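Local coordinates for protein vaginolysin (Gardnerella vaginalis, PDB 5IMY) that probably binds cholesterol and lyses host cells by forming transmembrane beta-strand pores, as a secreted toxin of the cholesterol-dependent cytolysin family, at residues T209-F214 and Y266-T271; Q279-A284 and T295-I300. All coordinates share one frame; numbering follows the deposited sequence.

Contact 1. Residues T209-F214 and Y266-T271; sequences TQIVNF and YVKFDT
V212 and F269 meet on the wholly buried face of this antiparallel strand pair. V212 sends CG2 to F269 CE2 at 3.7 Å, and the methyl approaches the ring obliquely. F269 CG lies anti to its carbonyl carbon (chi1 -55°), which swings the ring along the sheet to that methyl and brings its edge near Q210 O. Further along, V267 CG2 reaches the edge of the F214 ring, 3.5 Å from CD2, while V212 CG1 lies above one face of that ring, toward its rim. Helices 278-286 and 326-335 pack over this face. Between the strands, Q210 with F269 and V212 with V267 form the hydrogen-bonded pairs. V212 N and V267 O are 2.9 Å apart, as are V267 N and V212 O. The pairing belongs to the large antiparallel sheet of the cytolysin core, where 208-223 also pairs with 166-173, and 263-271 with 305-311. On the other face the solvent side is at K268, which is partly exposed. Its CG touches T209 CG2 at 3.6 Å and also meets the I211 CD1 methyl, both from the neighbouring strand; the chain then bends at chi3 (70°) and carries NZ away to a hydrogen bond with L195 O. Packing is close again at the far end, where the N213 amide lies flat over the Y266 ring with the planes 6° apart, and N213 CG stands 3.7 Å from Y266 CZ.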
loop_
_atom_site.group_PDB
_atom_site.type_symbol
_atom_site.label_atom_id
_atom_site.label_comp_id
_atom_site.label_asym_id
_atom_site.label_seq_id
_atom_site.Cartn_x
_atom_site.Cartn_y
_atom_site.Cartn_z
ATOM N N THR A 209 18.199 6.221 9.803
ATOM C CA THR A 209 19.192 5.993 10.843
ATOM C C THR A 209 18.947 4.651 11.516
ATOM O O THR A 209 17.800 4.268 11.760
ATOM C CB THR A 209 19.167 7.111 11.895
ATOM O OG1 THR A 209 19.424 8.370 11.264
ATOM C CG2 THR A 209 20.224 6.864 12.971
ATOM N N GLN A 210 20.037 3.949 11.818
ATOM C CA GLN A 210 19.987 2.666 12.504
ATOM C C GLN A 210 20.892 2.728 13.725
ATOM O O GLN A 210 22.026 3.208 13.634
ATOM C CB GLN A 210 20.426 1.525 11.577
ATOM C CG GLN A 210 20.010 0.142 12.047
ATOM C CD GLN A 210 18.509 -0.066 11.982
ATOM O OE1 GLN A 210 17.789 0.706 11.347
ATOM N NE2 GLN A 210 18.030 -1.113 12.641
ATOM N N ILE A 211 20.389 2.248 14.859
ATOM C CA ILE A 211 21.145 2.185 16.106
ATOM C C ILE A 211 21.365 0.720 16.447
ATOM O O ILE A 211 20.423 -0.080 16.407
ATOM C CB ILE A 211 20.417 2.912 17.249
ATOM C CG1 ILE A 211 20.118 4.365 16.860
ATOM C CG2 ILE A 211 21.241 2.853 18.532
ATOM C CD1 ILE A 211 21.344 5.186 16.498
ATOM N N VAL A 212 22.603 0.370 16.785
ATOM C CA VAL A 212 22.981 -1.019 17.022
ATOM C C VAL A 212 23.915 -1.076 18.222
ATOM O O VAL A 212 24.919 -0.359 18.270
ATOM C CB VAL A 212 23.653 -1.644 15.783
ATOM C CG1 VAL A 212 23.992 -3.106 16.036
ATOM C CG2 VAL A 212 22.751 -1.505 14.566
ATOM N N ASN A 213 23.581 -1.928 19.186
ATOM C CA ASN A 213 24.424 -2.185 20.347
ATOM C C ASN A 213 25.213 -3.462 20.090
ATOM O O ASN A 213 24.622 -4.528 19.894
ATOM C CB ASN A 213 23.573 -2.318 21.612
ATOM C CG ASN A 213 24.408 -2.464 22.871
ATOM O OD1 ASN A 213 25.543 -1.993 22.939
ATOM N ND2 ASN A 213 23.845 -3.123 23.878
ATOM N N PHE A 214 26.539 -3.354 20.073
ATOM C CA PHE A 214 27.414 -4.504 19.882
ATOM C C PHE A 214 28.016 -4.908 21.219
ATOM O O PHE A 214 28.587 -4.070 21.926
ATOM C CB PHE A 214 28.531 -4.196 18.884
ATOM C CG PHE A 214 28.075 -4.138 17.461
ATOM C CD1 PHE A 214 27.903 -5.300 16.726
ATOM C CD2 PHE A 214 27.822 -2.923 16.849
ATOM C CE1 PHE A 214 27.483 -5.250 15.413
ATOM C CE2 PHE A 214 27.404 -2.867 15.537
ATOM C CZ PHE A 214 27.234 -4.031 14.817
ATOM N N TYR A 266 28.160 1.304 21.030
ATOM C CA TYR A 266 26.959 1.698 20.310
ATOM C C TYR A 266 27.351 2.306 18.971
ATOM O O TYR A 266 28.288 3.106 18.896
ATOM C CB TYR A 266 26.140 2.706 21.120
ATOM C CG TYR A 266 25.243 2.074 22.158
ATOM C CD1 TYR A 266 23.933 1.738 21.853
ATOM C CD2 TYR A 266 25.703 1.815 23.441
ATOM C CE1 TYR A 266 23.105 1.160 22.793
ATOM C CE2 TYR A 266 24.881 1.237 24.391
ATOM C CZ TYR A 266 23.582 0.912 24.061
ATOM O OH TYR A 266 22.754 0.335 24.998
ATOM N N VAL A 267 26.630 1.931 17.918
ATOM C CA VAL A 267 26.945 2.357 16.559
ATOM C C VAL A 267 25.699 2.963 15.932
ATOM O O VAL A 267 24.611 2.382 16.015
ATOM C CB VAL A 267 27.462 1.189 15.698
ATOM C CG1 VAL A 267 27.890 1.694 14.328
ATOM C CG2 VAL A 267 28.618 0.486 16.394
ATOM N N LYS A 268 25.862 4.121 15.299
ATOM C CA LYS A 268 24.797 4.780 14.555
ATOM C C LYS A 268 25.116 4.699 13.069
ATOM O O LYS A 268 26.130 5.243 12.619
ATOM C CB LYS A 268 24.645 6.239 14.988
ATOM C CG LYS A 268 23.610 7.026 14.180
ATOM C CD LYS A 268 23.590 8.505 14.551
ATOM C CE LYS A 268 24.846 9.230 14.081
ATOM N NZ LYS A 268 24.846 10.669 14.459
ATOM N N PHE A 269 24.259 4.015 12.316
ATOM C CA PHE A 269 24.307 4.026 10.860
ATOM C C PHE A 269 23.255 4.998 10.351
ATOM O O PHE A 269 22.084 4.898 10.731
ATOM C CB PHE A 269 24.029 2.642 10.272
ATOM C CG PHE A 269 24.926 1.559 10.792
ATOM C CD1 PHE A 269 26.030 1.151 10.065
ATOM C CD2 PHE A 269 24.652 0.932 11.995
ATOM C CE1 PHE A 269 26.853 0.147 10.534
ATOM C CE2 PHE A 269 25.469 -0.073 12.469
ATOM C CZ PHE A 269 26.572 -0.466 11.737
ATOM N N ASP A 270 23.661 5.933 9.495
ATOM C CA ASP A 270 22.694 6.788 8.829
ATOM C C ASP A 270 23.156 7.083 7.411
ATOM O O ASP A 270 24.350 7.048 7.105
ATOM C CB ASP A 270 22.447 8.102 9.599
ATOM C CG ASP A 270 23.689 8.968 9.716
ATOM O OD1 ASP A 270 24.649 8.762 8.949
ATOM O OD2 ASP A 270 23.697 9.874 10.578
ATOM N N THR A 271 22.184 7.361 6.548
ATOM C CA THR A 271 22.448 7.730 5.168
ATOM C C THR A 271 21.379 8.714 4.726
ATOM O O THR A 271 20.284 8.764 5.292
ATOM C CB THR A 271 22.455 6.509 4.238
ATOM O OG1 THR A 271 22.792 6.921 2.907
ATOM C CG2 THR A 271 21.083 5.834 4.220
#

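Contact 2. Residues Q279-A284 and T295-I300; sequences QAAVEA and TEFHRI
The F297 ring lies over A281, whose CA stands 4.2 Å from the ring centroid and 20° off its normal, a CH-pi contact on the face. The small side chain of A281 lets the phenylalanine come right down onto the helix: A281 CB is 3.7 Å from F297 CB and equally close to F297 CD1. F297 CG is anti to its own carbonyl carbon (chi1 -59°), and from there the ring reaches along the helix surface toward both alanine neighbours. A280 CB approaches F297 CZ at 4.1 Å, whereas A284 CB, one turn on, comes obliquely to CD2 at 4.5 Å. On the opposite face the aliphatic CG of E296 covers the centre of the ring, so F297 is sandwiched between its own chain neighbour and the alanine helix. I300 adds a looser touch, with CG2 4.4 Å from A281 CB; its side chain then runs off toward S273 and S275. The two segments are joined by apolar packing alone and bury 185 Å² between them. Another protein of the assembly packs against A280, E283 and A284. In sequence, helices 278-286 and 298-301 fall between strands 263-271 and 305-311, which pair directly in the core sheet, a position consistent with the second transmembrane hairpin region of cholesterol-dependent cytolysins, which in relatives unfolds into membrane-spanning beta strands.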
loop_
_atom_site.group_PDB
_atom_site.type_symbol
_atom_site.label_atom_id
_atom_site.label_comp_id
_atom_site.label_asym_id
_atom_site.label_seq_id
_atom_site.Cartn_x
_atom_site.Cartn_y
_atom_site.Cartn_z
ATOM N N GLN A 279 17.598 -1.087 5.987
ATOM C CA GLN A 279 17.740 -1.944 7.160
ATOM C C GLN A 279 18.364 -3.283 6.793
ATOM O O GLN A 279 19.224 -3.796 7.518
ATOM C CB GLN A 279 16.383 -2.155 7.829
ATOM C CG GLN A 279 15.869 -0.940 8.584
ATOM C CD GLN A 279 14.877 -1.304 9.675
ATOM O OE1 GLN A 279 14.785 -0.618 10.693
ATOM N NE2 GLN A 279 14.127 -2.383 9.470
ATOM N N ALA A 280 17.944 -3.870 5.671
ATOM C CA ALA A 280 18.516 -5.144 5.252
ATOM C C ALA A 280 19.972 -4.991 4.833
ATOM O O ALA A 280 20.770 -5.918 5.019
ATOM C CB ALA A 280 17.695 -5.739 4.108
ATOM N N ALA A 281 20.341 -3.838 4.274
ATOM C CA ALA A 281 21.724 -3.621 3.863
ATOM C C ALA A 281 22.644 -3.517 5.073
ATOM O O ALA A 281 23.705 -4.147 5.114
ATOM C CB ALA A 281 21.824 -2.364 2.998
ATOM N N VAL A 282 22.256 -2.719 6.068
ATOM C CA VAL A 282 23.071 -2.580 7.272
ATOM C C VAL A 282 23.157 -3.912 8.005
ATOM O O VAL A 282 24.239 -4.347 8.419
ATOM C CB VAL A 282 22.503 -1.468 8.176
ATOM C CG1 VAL A 282 23.044 -1.580 9.606
ATOM C CG2 VAL A 282 22.837 -0.105 7.590
ATOM N N GLU A 283 22.015 -4.581 8.179
ATOM C CA GLU A 283 22.011 -5.863 8.875
ATOM C C GLU A 283 22.842 -6.895 8.122
ATOM O O GLU A 283 23.512 -7.733 8.739
ATOM C CB GLU A 283 20.572 -6.352 9.054
ATOM C CG GLU A 283 20.435 -7.549 9.986
ATOM C CD GLU A 283 20.018 -7.169 11.397
ATOM O OE1 GLU A 283 19.977 -5.961 11.713
ATOM O OE2 GLU A 283 19.730 -8.088 12.196
ATOM N N ALA A 284 22.813 -6.851 6.788
ATOM C CA ALA A 284 23.598 -7.796 5.999
ATOM C C ALA A 284 25.091 -7.555 6.176
ATOM O O ALA A 284 25.872 -8.510 6.273
ATOM C CB ALA A 284 23.209 -7.698 4.525
ATOM N N THR A 295 26.753 -4.006 -6.579
ATOM C CA THR A 295 25.625 -3.185 -7.010
ATOM C C THR A 295 24.546 -3.091 -5.934
ATOM O O THR A 295 24.389 -2.041 -5.303
ATOM C CB THR A 295 24.994 -3.731 -8.302
ATOM O OG1 THR A 295 24.336 -4.974 -8.034
ATOM C CG2 THR A 295 26.029 -3.937 -9.407
ATOM N N GLU A 296 23.811 -4.186 -5.711
ATOM C CA GLU A 296 22.576 -4.195 -4.923
ATOM C C GLU A 296 22.641 -3.304 -3.685
ATOM O O GLU A 296 22.445 -2.088 -3.783
ATOM C CB GLU A 296 22.229 -5.634 -4.524
ATOM C CG GLU A 296 20.900 -5.774 -3.784
ATOM C CD GLU A 296 20.462 -7.217 -3.635
ATOM O OE1 GLU A 296 21.222 -8.013 -3.043
ATOM O OE2 GLU A 296 19.358 -7.556 -4.116
ATOM N N PHE A 297 22.880 -3.892 -2.509
ATOM C CA PHE A 297 23.095 -3.102 -1.304
ATOM C C PHE A 297 24.385 -2.303 -1.369
ATOM O O PHE A 297 24.576 -1.392 -0.557
ATOM C CB PHE A 297 23.142 -4.005 -0.069
ATOM C CG PHE A 297 21.902 -4.824 0.142
ATOM C CD1 PHE A 297 20.644 -4.261 0.011
ATOM C CD2 PHE A 297 22.000 -6.163 0.480
ATOM C CE1 PHE A 297 19.508 -5.021 0.213
ATOM C CE2 PHE A 297 20.869 -6.926 0.681
ATOM C CZ PHE A 297 19.621 -6.355 0.547
ATOM N N HIS A 298 25.269 -2.635 -2.311
ATOM C CA HIS A 298 26.570 -1.986 -2.391
ATOM C C HIS A 298 26.428 -0.471 -2.387
ATOM O O HIS A 298 27.132 0.227 -1.652
ATOM C CB HIS A 298 27.302 -2.460 -3.648
ATOM C CG HIS A 298 28.744 -2.064 -3.689
ATOM N ND1 HIS A 298 29.258 -1.229 -4.657
ATOM C CD2 HIS A 298 29.780 -2.384 -2.879
ATOM C CE1 HIS A 298 30.550 -1.053 -4.442
ATOM N NE2 HIS A 298 30.891 -1.744 -3.369
ATOM N N ARG A 299 25.496 0.056 -3.185
ATOM C CA ARG A 299 25.391 1.504 -3.341
ATOM C C ARG A 299 24.941 2.181 -2.052
ATOM O O ARG A 299 25.383 3.295 -1.755
ATOM C CB ARG A 299 24.430 1.845 -4.481
ATOM C CG ARG A 299 24.621 0.989 -5.721
ATOM C CD ARG A 299 24.127 1.679 -6.980
ATOM N NE ARG A 299 22.707 2.015 -6.911
ATOM C CZ ARG A 299 21.717 1.211 -7.291
ATOM N NH1 ARG A 299 21.972 0.000 -7.774
ATOM N NH2 ARG A 299 20.460 1.621 -7.188
ATOM N N ILE A 300 24.070 1.532 -1.278
ATOM C CA ILE A 300 23.631 2.113 -0.014
ATOM C C ILE A 300 24.797 2.202 0.962
ATOM O O ILE A 300 24.938 3.191 1.692
ATOM C CB ILE A 300 22.466 1.295 0.574
ATOM C CG1 ILE A 300 21.320 1.170 -0.439
ATOM C CG2 ILE A 300 21.967 1.922 1.873
ATOM C CD1 ILE A 300 20.865 2.487 -1.049
#

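How the contacts relate
Following the chain from the N terminus, 209-214 runs out along strand 208-223. After 51 intervening residues, which include helix 240-243 and strand 253-261, the chain returns as 266-271, and contact 1 closes that loop. It then leaves the sheet for helix 278-286, and contact 2 closes a much shorter loop of ten residues onto 295-300 before strand 305-311 re-enters beside 263-271. The two loops come in series and neither nest nor cross. They do touch in space: F269 CD2 lies 3.8 Å from V282 CG1, packing helix 278-286 against the sheet while its alanines hold F297.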